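Local coordinates for diphosphomevalonate decarboxylase, putative (Trypanosoma brucei, PDB 2HKE), which probably catalyses the ATP-dependent decarboxylation of (R)-5-diphosphomevalonate to isopentenyl diphosphate, an isoprenoid and sterol precursor of the mevalonate pathway, at residues Val276-Ala281 with Lys347-Pro352; Thr286-Thr291 with Pro308-Met313; Ser269-Arg274 with Glu316-Pro321; Ile12-Ile17 with Phe299-Lys304. The protein carries 1 engineered substitution. One frame throughout, in Å; residues are numbered along the deposited sequence.

Interaction 1: residues Val276-Ala281 with Lys347-Pro352. With SO4 (sulfate ion), chain D.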
loop_
_atom_site.group_PDB
_atom_site.type_symbol
_atom_site.label_atom_id
_atom_site.label_comp_id
_atom_site.label_asym_id
_atom_site.label_seq_id
_atom_site.Cartn_x
_atom_site.Cartn_y
_atom_site.Cartn_z
ATOM N N VAL A 276 9.528 5.346 -18.285
ATOM C CA VAL A 276 8.146 4.983 -18.573
ATOM C C VAL A 276 7.597 5.928 -19.623
ATOM O O VAL A 276 6.939 5.495 -20.582
ATOM C CB VAL A 276 7.289 5.005 -17.302
ATOM C CG1 VAL A 276 5.805 4.884 -17.628
ATOM C CG2 VAL A 276 7.812 3.929 -16.350
ATOM N N LYS A 277 7.829 7.231 -19.442
ATOM C CA LYS A 277 7.344 8.214 -20.401
ATOM C C LYS A 277 7.883 7.981 -21.806
ATOM O O LYS A 277 7.141 8.052 -22.799
ATOM C CB LYS A 277 7.708 9.626 -19.938
ATOM C CG LYS A 277 6.856 10.087 -18.771
ATOM C CD LYS A 277 7.301 11.477 -18.331
ATOM C CE LYS A 277 6.419 12.001 -17.222
ATOM N NZ LYS A 277 6.944 13.320 -16.769
ATOM N N ALA A 278 9.179 7.700 -21.889
ATOM C CA ALA A 278 9.856 7.477 -23.171
ATOM C C ALA A 278 9.365 6.198 -23.835
ATOM O O ALA A 278 9.217 6.135 -25.044
ATOM C CB ALA A 278 11.352 7.386 -22.970
ATOM N N TYR A 279 9.079 5.181 -23.031
ATOM C CA TYR A 279 8.504 3.938 -23.554
ATOM C C TYR A 279 7.132 4.176 -24.144
ATOM O O TYR A 279 6.848 3.752 -25.236
ATOM C CB TYR A 279 8.414 2.920 -22.438
ATOM C CG TYR A 279 7.872 1.578 -22.848
ATOM C CD1 TYR A 279 8.503 0.837 -23.838
ATOM C CD2 TYR A 279 6.748 1.049 -22.242
ATOM C CE1 TYR A 279 8.038 -0.392 -24.184
ATOM C CE2 TYR A 279 6.253 -0.200 -22.607
ATOM C CZ TYR A 279 6.911 -0.905 -23.576
ATOM O OH TYR A 279 6.425 -2.156 -23.956
ATOM N N ASN A 280 6.275 4.861 -23.420
ATOM C CA ASN A 280 4.916 5.086 -23.851
ATOM C C ASN A 280 4.977 5.928 -25.127
ATOM O O ASN A 280 4.209 5.710 -26.065
ATOM C CB ASN A 280 4.171 5.825 -22.757
ATOM C CG ASN A 280 3.737 4.928 -21.613
ATOM O OD1 ASN A 280 3.603 3.686 -21.771
ATOM N ND2 ASN A 280 3.496 5.548 -20.443
ATOM N N ALA A 281 5.888 6.885 -25.145
ATOM C CA ALA A 281 6.076 7.749 -26.340
ATOM C C ALA A 281 6.431 6.902 -27.580
ATOM O O ALA A 281 5.825 7.080 -28.661
ATOM C CB ALA A 281 7.114 8.843 -26.042
ATOM N N LYS A 347 17.970 2.033 -25.014
ATOM C CA LYS A 347 18.494 3.378 -24.905
ATOM C C LYS A 347 17.385 4.425 -25.040
ATOM O O LYS A 347 17.455 5.332 -25.879
ATOM C CB LYS A 347 19.645 3.582 -25.928
ATOM C CG LYS A 347 20.880 2.711 -25.631
ATOM C CD LYS A 347 21.702 3.247 -24.410
ATOM C CE LYS A 347 22.856 2.261 -23.947
ATOM N NZ LYS A 347 22.448 0.809 -23.728
ATOM N N LEU A 348 16.371 4.315 -24.191
ATOM C CA LEU A 348 15.268 5.267 -24.220
ATOM C C LEU A 348 15.579 6.500 -23.380
ATOM O O LEU A 348 14.946 7.512 -23.532
ATOM C CB LEU A 348 13.978 4.607 -23.727
ATOM C CG LEU A 348 13.429 3.466 -24.588
ATOM C CD1 LEU A 348 12.230 2.817 -23.915
ATOM C CD2 LEU A 348 13.066 3.966 -25.977
ATOM N N ILE A 349 16.439 6.311 -22.381
ATOM C CA ILE A 349 16.928 7.373 -21.505
ATOM C C ILE A 349 18.430 7.249 -21.369
ATOM O O ILE A 349 18.998 6.213 -21.680
ATOM C CB ILE A 349 16.297 7.348 -20.081
ATOM C CG1 ILE A 349 16.646 6.068 -19.321
ATOM C CG2 ILE A 349 14.773 7.582 -20.196
ATOM C CD1 ILE A 349 16.316 6.115 -17.812
ATOM N N ASP A 350 19.025 8.313 -20.847
ATOM C CA ASP A 350 20.408 8.362 -20.452
ATOM C C ASP A 350 20.462 8.289 -18.925
ATOM O O ASP A 350 20.092 9.252 -18.255
ATOM C CB ASP A 350 20.998 9.725 -20.917
ATOM C CG ASP A 350 22.462 9.897 -20.560
ATOM O OD1 ASP A 350 23.140 8.902 -20.154
ATOM O OD2 ASP A 350 22.942 11.064 -20.706
ATOM N N HIS A 351 20.899 7.151 -18.387
ATOM C CA HIS A 351 21.027 6.976 -16.943
ATOM C C HIS A 351 21.975 5.815 -16.708
ATOM O O HIS A 351 21.955 4.827 -17.477
ATOM C CB HIS A 351 19.654 6.684 -16.290
ATOM C CG HIS A 351 19.682 6.661 -14.797
ATOM N ND1 HIS A 351 19.738 7.817 -14.052
ATOM C CD2 HIS A 351 19.595 5.642 -13.900
ATOM C CE1 HIS A 351 19.724 7.513 -12.763
ATOM N NE2 HIS A 351 19.631 6.202 -12.642
ATOM N N PRO A 352 22.813 5.891 -15.666
ATOM C CA PRO A 352 23.665 4.741 -15.361
ATOM C C PRO A 352 22.924 3.413 -15.141
ATOM O O PRO A 352 21.908 3.382 -14.406
ATOM C CB PRO A 352 24.330 5.149 -14.052
ATOM C CG PRO A 352 24.332 6.610 -14.117
ATOM C CD PRO A 352 23.049 6.999 -14.721
HETATM S S SO4 D . 17.018 11.492 -20.958
HETATM O O1 SO4 D . 17.598 12.828 -20.901
HETATM O O2 SO4 D . 17.230 10.937 -22.277
HETATM O O3 SO4 D . 17.667 10.675 -19.927
HETATM O O4 SO4 D . 15.598 11.624 -20.660
#

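Interaction 2: residues Thr286-Thr291 with Pro308-Met313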
loop_
_atom_site.group_PDB
_atom_site.type_symbol
_atom_site.label_atom_id
_atom_site.label_comp_id
_atom_site.label_asym_id
_atom_site.label_seq_id
_atom_site.Cartn_x
_atom_site.Cartn_y
_atom_site.Cartn_z
ATOM N N THR A 286 -0.205 4.885 -23.964
ATOM C CA THR A 286 0.078 4.714 -22.536
ATOM C C THR A 286 -0.066 3.221 -22.200
ATOM O O THR A 286 -1.149 2.735 -21.885
ATOM C CB THR A 286 -0.803 5.576 -21.708
ATOM O OG1 THR A 286 -0.667 6.962 -22.138
ATOM C CG2 THR A 286 -0.386 5.448 -20.189
ATOM N N ALA A 287 1.051 2.511 -22.353
ATOM C CA ALA A 287 1.115 1.091 -22.076
ATOM C C ALA A 287 1.494 0.776 -20.627
ATOM O O ALA A 287 1.285 -0.350 -20.125
ATOM C CB ALA A 287 2.094 0.435 -23.064
ATOM N N LEU A 288 2.106 1.742 -19.954
ATOM C CA LEU A 288 2.809 1.478 -18.681
ATOM C C LEU A 288 2.610 2.712 -17.821
ATOM O O LEU A 288 2.730 3.817 -18.322
ATOM C CB LEU A 288 4.310 1.189 -18.923
ATOM C CG LEU A 288 5.193 0.819 -17.740
ATOM C CD1 LEU A 288 4.667 -0.496 -17.006
ATOM C CD2 LEU A 288 6.668 0.645 -18.168
ATOM N N ALA A 289 2.259 2.522 -16.544
ATOM C CA ALA A 289 2.107 3.611 -15.602
ATOM C C ALA A 289 3.003 3.408 -14.421
ATOM O O ALA A 289 3.253 2.262 -14.007
ATOM C CB ALA A 289 0.638 3.715 -15.087
ATOM N N TYR A 290 3.525 4.519 -13.885
ATOM C CA TYR A 290 4.302 4.532 -12.626
ATOM C C TYR A 290 3.451 5.170 -11.516
ATOM O O TYR A 290 2.568 5.993 -11.779
ATOM C CB TYR A 290 5.625 5.287 -12.779
ATOM C CG TYR A 290 5.469 6.724 -13.177
ATOM C CD1 TYR A 290 5.062 7.697 -12.232
ATOM C CD2 TYR A 290 5.665 7.122 -14.513
ATOM C CE1 TYR A 290 4.858 9.035 -12.652
ATOM C CE2 TYR A 290 5.495 8.438 -14.911
ATOM C CZ TYR A 290 5.112 9.391 -13.972
ATOM O OH TYR A 290 4.928 10.689 -14.425
ATOM N N THR A 291 3.763 4.796 -10.277
ATOM C CA THR A 291 3.385 5.580 -9.133
ATOM C C THR A 291 4.420 5.392 -8.039
ATOM O O THR A 291 4.951 4.309 -7.887
ATOM C CB THR A 291 1.959 5.313 -8.659
ATOM O OG1 THR A 291 1.594 6.334 -7.737
ATOM C CG2 THR A 291 1.818 3.965 -7.957
ATOM N N PRO A 308 5.446 -8.564 -20.416
ATOM C CA PRO A 308 6.784 -9.071 -20.790
ATOM C C PRO A 308 7.641 -8.072 -21.507
ATOM O O PRO A 308 8.846 -7.939 -21.132
ATOM C CB PRO A 308 6.458 -10.294 -21.655
ATOM C CG PRO A 308 5.149 -10.786 -20.947
ATOM C CD PRO A 308 4.418 -9.494 -20.898
ATOM N N GLU A 309 7.076 -7.347 -22.471
ATOM C CA GLU A 309 7.861 -6.342 -23.191
ATOM C C GLU A 309 8.285 -5.259 -22.246
ATOM O O GLU A 309 9.435 -4.799 -22.310
ATOM C CB GLU A 309 7.104 -5.695 -24.345
ATOM C CG GLU A 309 7.993 -4.815 -25.248
ATOM C CD GLU A 309 7.244 -4.207 -26.392
ATOM O OE1 GLU A 309 6.587 -3.148 -26.181
ATOM O OE2 GLU A 309 7.288 -4.809 -27.494
ATOM N N ALA A 310 7.355 -4.815 -21.403
ATOM C CA ALA A 310 7.664 -3.748 -20.443
ATOM C C ALA A 310 8.845 -4.130 -19.539
ATOM O O ALA A 310 9.760 -3.336 -19.332
ATOM C CB ALA A 310 6.357 -3.354 -19.628
ATOM N N VAL A 311 8.832 -5.344 -19.006
ATOM C CA VAL A 311 9.865 -5.809 -18.128
ATOM C C VAL A 311 11.191 -5.985 -18.900
ATOM O O VAL A 311 12.255 -5.581 -18.392
ATOM C CB VAL A 311 9.453 -7.067 -17.384
ATOM C CG1 VAL A 311 10.642 -7.627 -16.584
ATOM C CG2 VAL A 311 8.235 -6.796 -16.500
ATOM N N ALA A 312 11.120 -6.495 -20.130
ATOM C CA ALA A 312 12.313 -6.574 -21.003
ATOM C C ALA A 312 12.933 -5.186 -21.214
ATOM O O ALA A 312 14.173 -5.023 -21.173
ATOM C CB ALA A 312 11.973 -7.201 -22.384
ATOM N N MET A 313 12.075 -4.208 -21.459
ATOM C CA MET A 313 12.509 -2.811 -21.662
ATOM C C MET A 313 13.182 -2.313 -20.417
ATOM O O MET A 313 14.278 -1.746 -20.475
ATOM C CB MET A 313 11.302 -1.951 -22.047
ATOM C CG MET A 313 11.598 -0.496 -22.248
ATOM S SD MET A 313 11.546 0.463 -20.710
ATOM C CE MET A 313 9.830 0.280 -20.095
#

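Interaction 3: residues Ser269-Arg274 with Glu316-Pro321. With SO4 (sulfate ion), chain D.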
loop_
_atom_site.group_PDB
_atom_site.type_symbol
_atom_site.label_atom_id
_atom_site.label_comp_id
_atom_site.label_asym_id
_atom_site.label_seq_id
_atom_site.Cartn_x
_atom_site.Cartn_y
_atom_site.Cartn_z
ATOM N N SER A 269 14.559 7.011 -9.119
ATOM C CA SER A 269 13.113 7.289 -9.238
ATOM C C SER A 269 12.787 8.135 -10.457
ATOM O O SER A 269 11.891 7.805 -11.247
ATOM C CB SER A 269 12.586 8.005 -7.991
ATOM O OG SER A 269 12.887 7.268 -6.841
ATOM N N TYR A 270 13.491 9.258 -10.597
ATOM C CA TYR A 270 13.248 10.177 -11.694
ATOM C C TYR A 270 13.609 9.578 -13.033
ATOM O O TYR A 270 12.905 9.812 -14.032
ATOM C CB TYR A 270 13.977 11.529 -11.503
ATOM C CG TYR A 270 13.594 12.284 -10.258
ATOM C CD1 TYR A 270 12.265 12.585 -9.987
ATOM C CD2 TYR A 270 14.561 12.689 -9.337
ATOM C CE1 TYR A 270 11.902 13.278 -8.836
ATOM C CE2 TYR A 270 14.200 13.384 -8.168
ATOM C CZ TYR A 270 12.888 13.690 -7.941
ATOM O OH TYR A 270 12.543 14.377 -6.800
ATOM N N ALA A 271 14.658 8.757 -13.060
ATOM C CA ALA A 271 14.985 8.085 -14.306
ATOM C C ALA A 271 13.866 7.090 -14.699
ATOM O O ALA A 271 13.576 6.920 -15.868
ATOM C CB ALA A 271 16.281 7.345 -14.150
ATOM N N MET A 272 13.277 6.428 -13.708
ATOM C CA MET A 272 12.148 5.520 -13.969
ATOM C C MET A 272 10.980 6.269 -14.550
ATOM O O MET A 272 10.326 5.777 -15.472
ATOM C CB MET A 272 11.767 4.716 -12.710
ATOM C CG MET A 272 12.649 3.496 -12.484
ATOM S SD MET A 272 12.552 2.194 -13.707
ATOM C CE MET A 272 10.874 1.531 -13.389
ATOM N N ILE A 273 10.725 7.483 -14.065
ATOM C CA ILE A 273 9.649 8.278 -14.600
ATOM C C ILE A 273 9.966 8.582 -16.070
ATOM O O ILE A 273 9.135 8.385 -16.924
ATOM C CB ILE A 273 9.465 9.564 -13.807
ATOM C CG1 ILE A 273 8.908 9.271 -12.412
ATOM C CG2 ILE A 273 8.637 10.571 -14.610
ATOM C CD1 ILE A 273 8.890 10.479 -11.517
ATOM N N ARG A 274 11.184 9.065 -16.344
ATOM C CA ARG A 274 11.575 9.368 -17.709
ATOM C C ARG A 274 11.467 8.160 -18.624
ATOM O O ARG A 274 11.026 8.310 -19.783
ATOM C CB ARG A 274 13.004 9.929 -17.766
ATOM C CG ARG A 274 13.123 11.220 -17.044
ATOM C CD ARG A 274 14.299 12.073 -17.542
ATOM N NE ARG A 274 15.532 11.310 -17.663
ATOM C CZ ARG A 274 16.336 11.017 -16.652
ATOM N NH1 ARG A 274 16.048 11.426 -15.436
ATOM N NH2 ARG A 274 17.450 10.327 -16.876
ATOM N N GLU A 316 16.868 -3.589 -19.930
ATOM C CA GLU A 316 17.858 -2.951 -20.760
ATOM C C GLU A 316 18.479 -1.747 -20.063
ATOM O O GLU A 316 19.592 -1.390 -20.337
ATOM C CB GLU A 316 17.218 -2.579 -22.066
ATOM C CG GLU A 316 16.922 -3.797 -22.826
ATOM C CD GLU A 316 18.160 -4.456 -23.446
ATOM O OE1 GLU A 316 19.159 -3.744 -23.733
ATOM O OE2 GLU A 316 18.086 -5.681 -23.662
ATOM N N HIS A 317 17.728 -1.122 -19.167
ATOM C CA HIS A 317 18.150 0.119 -18.526
ATOM C C HIS A 317 18.539 -0.115 -17.089
ATOM O O HIS A 317 19.398 0.595 -16.525
ATOM C CB HIS A 317 16.988 1.130 -18.604
ATOM C CG HIS A 317 16.598 1.481 -20.006
ATOM N ND1 HIS A 317 15.757 0.709 -20.764
ATOM C CD2 HIS A 317 16.950 2.517 -20.786
ATOM C CE1 HIS A 317 15.603 1.254 -21.953
ATOM N NE2 HIS A 317 16.334 2.348 -21.994
ATOM N N PHE A 318 17.861 -1.051 -16.451
ATOM C CA PHE A 318 18.152 -1.438 -15.055
ATOM C C PHE A 318 18.340 -2.955 -14.977
ATOM O O PHE A 318 17.497 -3.661 -14.452
ATOM C CB PHE A 318 17.014 -1.013 -14.137
ATOM C CG PHE A 318 16.853 0.466 -13.993
ATOM C CD1 PHE A 318 16.018 1.170 -14.832
ATOM C CD2 PHE A 318 17.549 1.149 -13.011
ATOM C CE1 PHE A 318 15.889 2.561 -14.693
ATOM C CE2 PHE A 318 17.409 2.522 -12.849
ATOM C CZ PHE A 318 16.569 3.220 -13.696
ATOM N N PRO A 319 19.470 -3.478 -15.510
ATOM C CA PRO A 319 19.646 -4.917 -15.624
ATOM C C PRO A 319 19.677 -5.538 -14.270
ATOM O O PRO A 319 20.532 -5.202 -13.435
ATOM C CB PRO A 319 20.999 -5.054 -16.344
ATOM C CG PRO A 319 21.246 -3.703 -16.919
ATOM C CD PRO A 319 20.624 -2.735 -16.047
ATOM N N THR A 320 18.734 -6.439 -14.048
ATOM C CA THR A 320 18.496 -7.024 -12.755
ATOM C C THR A 320 18.461 -8.557 -12.890
ATOM O O THR A 320 17.697 -9.100 -13.692
ATOM C CB THR A 320 17.154 -6.565 -12.182
ATOM O OG1 THR A 320 17.104 -5.120 -12.176
ATOM C CG2 THR A 320 16.926 -7.170 -10.754
ATOM N N PRO A 321 19.246 -9.249 -12.071
ATOM C CA PRO A 321 19.248 -10.720 -12.184
ATOM C C PRO A 321 17.889 -11.345 -11.818
ATOM O O PRO A 321 17.174 -10.821 -10.946
ATOM C CB PRO A 321 20.351 -11.166 -11.219
ATOM C CG PRO A 321 20.736 -9.992 -10.412
ATOM C CD PRO A 321 20.140 -8.739 -11.024
HETATM S S SO4 D . 17.018 11.492 -20.958
HETATM O O1 SO4 D . 17.598 12.828 -20.901
HETATM O O2 SO4 D . 17.230 10.937 -22.277
HETATM O O3 SO4 D . 17.667 10.675 -19.927
HETATM O O4 SO4 D . 15.598 11.624 -20.660
#

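Interaction 4: residues Ile12-Ile17 with Phe299-Lys304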
loop_
_atom_site.group_PDB
_atom_site.type_symbol
_atom_site.label_atom_id
_atom_site.label_comp_id
_atom_site.label_asym_id
_atom_site.label_seq_id
_atom_site.Cartn_x
_atom_site.Cartn_y
_atom_site.Cartn_z
ATOM N N ILE A 12 -0.150 -5.881 1.259
ATOM C CA ILE A 12 -0.070 -4.416 1.097
ATOM C C ILE A 12 -1.039 -3.945 0.023
ATOM O O ILE A 12 -1.622 -4.730 -0.697
ATOM C CB ILE A 12 1.381 -3.947 0.783
ATOM C CG1 ILE A 12 1.925 -4.591 -0.480
ATOM C CG2 ILE A 12 2.301 -4.239 1.982
ATOM C CD1 ILE A 12 3.246 -4.001 -0.908
ATOM N N ASN A 13 -1.160 -2.625 -0.141
ATOM C CA ASN A 13 -1.913 -2.070 -1.228
ATOM C C ASN A 13 -1.149 -0.862 -1.741
ATOM O O ASN A 13 -0.208 -0.350 -1.059
ATOM C CB ASN A 13 -3.338 -1.669 -0.769
ATOM C CG ASN A 13 -3.357 -0.521 0.208
ATOM O OD1 ASN A 13 -3.253 0.622 -0.192
ATOM N ND2 ASN A 13 -3.496 -0.814 1.498
ATOM N N ILE A 14 -1.484 -0.451 -2.948
ATOM C CA ILE A 14 -0.857 0.730 -3.547
ATOM C C ILE A 14 -1.910 1.738 -3.940
ATOM O O ILE A 14 -2.736 1.464 -4.791
ATOM C CB ILE A 14 0.105 0.389 -4.729
ATOM C CG1 ILE A 14 0.761 1.670 -5.300
ATOM C CG2 ILE A 14 -0.625 -0.395 -5.856
ATOM C CD1 ILE A 14 1.690 2.363 -4.251
ATOM N N ALA A 15 -1.850 2.933 -3.327
ATOM C CA ALA A 15 -2.756 4.009 -3.684
ATOM C C ALA A 15 -2.377 4.603 -5.031
ATOM O O ALA A 15 -1.212 4.977 -5.224
ATOM C CB ALA A 15 -2.730 5.124 -2.679
ATOM N N PHE A 16 -3.340 4.692 -5.941
ATOM C CA PHE A 16 -3.123 5.488 -7.177
ATOM C C PHE A 16 -3.721 6.891 -7.066
ATOM O O PHE A 16 -3.292 7.777 -7.812
ATOM C CB PHE A 16 -3.580 4.742 -8.411
ATOM C CG PHE A 16 -4.966 4.236 -8.316
ATOM C CD1 PHE A 16 -5.995 5.035 -8.709
ATOM C CD2 PHE A 16 -5.250 2.971 -7.827
ATOM C CE1 PHE A 16 -7.303 4.632 -8.608
ATOM C CE2 PHE A 16 -6.597 2.563 -7.714
ATOM C CZ PHE A 16 -7.596 3.392 -8.131
ATOM N N ILE A 17 -4.732 7.071 -6.193
ATOM C CA ILE A 17 -5.208 8.359 -5.759
ATOM C C ILE A 17 -4.775 8.476 -4.314
ATOM O O ILE A 17 -5.145 7.675 -3.441
ATOM C CB ILE A 17 -6.714 8.610 -6.001
ATOM C CG1 ILE A 17 -6.954 8.672 -7.532
ATOM C CG2 ILE A 17 -7.142 9.951 -5.277
ATOM C CD1 ILE A 17 -8.415 8.616 -7.882
ATOM N N PHE A 299 6.256 1.821 -8.275
ATOM C CA PHE A 299 5.177 0.879 -8.565
ATOM C C PHE A 299 4.827 1.083 -10.014
ATOM O O PHE A 299 5.020 2.193 -10.560
ATOM C CB PHE A 299 4.012 1.144 -7.651
ATOM C CG PHE A 299 4.182 0.532 -6.299
ATOM C CD1 PHE A 299 4.904 1.188 -5.314
ATOM C CD2 PHE A 299 3.678 -0.742 -6.047
ATOM C CE1 PHE A 299 5.081 0.571 -4.050
ATOM C CE2 PHE A 299 3.821 -1.364 -4.798
ATOM C CZ PHE A 299 4.520 -0.680 -3.800
ATOM N N LEU A 300 4.412 0.017 -10.684
ATOM C CA LEU A 300 4.089 0.097 -12.098
ATOM C C LEU A 300 2.793 -0.618 -12.294
ATOM O O LEU A 300 2.577 -1.657 -11.653
ATOM C CB LEU A 300 5.154 -0.616 -12.928
ATOM C CG LEU A 300 6.520 0.019 -12.871
ATOM C CD1 LEU A 300 7.575 -1.010 -13.263
ATOM C CD2 LEU A 300 6.585 1.294 -13.780
ATOM N N PHE A 301 1.966 -0.096 -13.170
ATOM C CA PHE A 301 0.758 -0.793 -13.581
ATOM C C PHE A 301 0.872 -1.062 -15.067
ATOM O O PHE A 301 1.310 -0.187 -15.841
ATOM C CB PHE A 301 -0.462 0.063 -13.344
ATOM C CG PHE A 301 -0.616 0.526 -11.935
ATOM C CD1 PHE A 301 -0.783 -0.388 -10.900
ATOM C CD2 PHE A 301 -0.588 1.863 -11.631
ATOM C CE1 PHE A 301 -0.925 0.041 -9.580
ATOM C CE2 PHE A 301 -0.727 2.295 -10.290
ATOM C CZ PHE A 301 -0.909 1.365 -9.277
ATOM N N VAL A 302 0.430 -2.240 -15.483
ATOM C CA VAL A 302 0.560 -2.648 -16.869
ATOM C C VAL A 302 -0.434 -3.767 -17.101
ATOM O O VAL A 302 -0.752 -4.496 -16.170
ATOM C CB VAL A 302 2.012 -3.149 -17.142
ATOM C CG1 VAL A 302 2.345 -4.385 -16.299
ATOM C CG2 VAL A 302 2.246 -3.416 -18.647
ATOM N N LEU A 303 -0.987 -3.877 -18.300
ATOM C CA LEU A 303 -1.820 -5.060 -18.606
ATOM C C LEU A 303 -0.946 -6.270 -18.830
ATOM O O LEU A 303 0.158 -6.150 -19.342
ATOM C CB LEU A 303 -2.663 -4.803 -19.832
ATOM C CG LEU A 303 -3.689 -3.671 -19.672
ATOM C CD1 LEU A 303 -4.646 -3.551 -20.917
ATOM C CD2 LEU A 303 -4.503 -3.753 -18.357
ATOM N N LYS A 304 -1.467 -7.455 -18.487
ATOM C CA LYS A 304 -0.731 -8.715 -18.649
ATOM C C LYS A 304 -0.075 -8.908 -20.013
ATOM O O LYS A 304 1.097 -9.266 -20.101
ATOM C CB LYS A 304 -1.680 -9.874 -18.338
ATOM C CG LYS A 304 -0.963 -11.134 -17.981
ATOM C CD LYS A 304 -1.864 -12.203 -17.348
ATOM C CE LYS A 304 -0.922 -13.382 -17.018
ATOM N NZ LYS A 304 -1.515 -14.768 -16.665
#

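Interaction 1: residues Val276-Ala281 with Lys347-Pro352
Sulfate O3 is gripped by two residues far apart in the sequence: the backbone N of Asp350, at 2.9 Å with an N-H...O angle of 162°, and the side chain of Arg274, one helical turn before Ala278. The anion, probably taken up from the crystallisation liquor, thus bridges the loop Lys347-Pro352 to the helix that the loop covers. Just upstream in the loop, Leu348 makes most of the apolar contact. Its CB lies 3.9 Å from Ala278 CB, and the alanine methyl also meets the main chain, Ala278 CB lying 3.6 Å from Leu348 O. Because chi1 of Leu348 (-65°) sets CG beside its own backbone N, the branch points in at the helix, and CD1 settles 3.9 Å from Tyr279 CA, close to the plane of the tyrosine ring and at its edge. Ile349 adds a looser touch, CG2 standing 4.4 Å from Ala278 CB. No hydrogen bond joins the two segments directly, and together they bury 155 Å². The loop is instead tied to helix 307-317, where His317 NE2 is hydrogen-bonded to Leu348 N. Tyr279 leans on Leu288 of strand 288-291 and hydrogen-bonds through OH to Glu309. The loop thus lies over a helix that also packs on the sheet and on helix 307-317.

Interaction 2: residues Thr286-Thr291 with Pro308-Met313
Leu288 meets helix 307-317 with its two methyl groups divided between two residues. CD2 and the terminal CE of Met313 approach tip to tip at 3.7 Å, while CD1 rests 4.2 Å from Ala310 CB. Ala310 and Met313 are three positions apart in a helix, hence on neighbouring turns of the same face, and both send their CB toward the strand. The leucine reaches them because chi1 of -177° extends CG away from its backbone N. Met313 needs a different path: its chain leaves extended and then folds at chi2 (-86°) and chi3 (-61°), which brings CE round to the leucine. The backbones remain well apart, the nearest CA atoms being those of Leu288 and Ala310 at 7.3 Å.

In the next shell, Val302 of the adjacent strand touches Leu288, and Leu275, Tyr279 and Leu348 pack on Met313. The backbone at Ala287 and Leu288 is held by the Asn280 amide, whose OD1 accepts from Ala287 N and whose ND2 donates to Leu288 O. All three touching residues are buried, yet no hydrogen bond crosses between the segments and the area involved is only 101 Å². The contact therefore relies on dispersion and the exclusion of water, without a directional bond of its own; directional bonds come from the surroundings, the Asn280 amide and the backbone pairing of Ala289 with Phe301.

Interaction 3: residues Ser269-Arg274 with Glu316-Pro321
Met272 reaches the ring of Phe318 along a chain that can be followed atom by atom. CB leaves the helix without pointing straight at the ring; CG then comes to 4.0 Å from Phe318 CE1. The bend at chi2 (-65°) lays SD beside the ring, and the bend at chi3 turns CE away from it toward Leu300. SD makes the closest approach, 3.5 Å from Phe318 CE1, and it stands 4.2 Å from the ring centroid at 40° off the normal, an oblique position that is neither over the face nor at the edge.

Ala271 touches the same ring differently: its CB lies near the ring plane, at the edge, 4.2 Å from Phe318 CZ. Phe356 packs on the phenylalanine as well, the two ring planes only about 20° apart. Beyond the ring, Thr320 OG1 donates to Phe318 O at 2.7 Å from above the carbonyl plane, within the loop that follows the helix, and is also hydrogen-bonded to Phe356 N. Farther along the first helix, Arg274 offers an edge of its guanidinium to the sulfate: NE shares its hydrogen between O4 at 3.0 Å and the more distant O3, and NH2 also donates to O3, all three bonds being bent. The buried centre of this arrangement is a Met-aromatic contact, joining helix 267-283 to the loop residue just past helix 307-317 within the C-terminal domain.

Interaction 4: residues Ile12-Ile17 with Phe299-Lys304
Ile14 and Phe299 are the closest CA pair of the two segments, which belong to different sheets, at 7.8 Å and with no hydrogen bond passing between the segments. Side chains bridge the gap, with Ile14 placing one branch against each of two phenylalanines. With chi1 at -179°, CG1 is extended away from the backbone N and carries CD1 over one face of the Phe299 ring, 3.7 Å from the centroid and 17° off the normal: a CH-pi contact, shifted somewhat toward the rim. The other branch, CG2, comes near the plane of Phe301 at its edge, 3.8 Å from CE1. Phe16 adds its CB, 4.2 Å from Phe301 CE2 and oblique to that ring, before its own ring turns away. Phe240 meets both Phe16 and Phe301 edge-to-face, extending the aromatic cluster into helix 237-256. Phe16 and Ile17 together face Phe37 in a classic beta bulge, just where the first strand turns a corner. All four touching residues are buried, with 261 Å² covered between the segments. Residues 12-17 fall in the N-terminal family region and 299-304 in the C-terminal one, so this is a hydrophobic seam between the two halves characteristic of the GHMP kinase superfamily.

Overall arrangement
Interactions 1, 2 and 3 cluster in the C-terminal domain: the centre of interaction 1 lies about 8 Å from that of interaction 3 and about 11 Å from that of interaction 2. Interactions 1 and 3 share helix 267-283 and the sulfate; 2 and 3 share helix 307-317. Interaction 4, whose centre is about 12 Å from that of interaction 2, connects this cluster to the N-terminal half. The link is strand pairing, with Ala289 O 2.8 Å from Phe301 N and Thr291 O 2.8 Å from Phe299 N. In GHMP relatives the active site occupies the cleft between the domains; the sulfate, beside peripheral interaction 1, is no evidence for substrate binding.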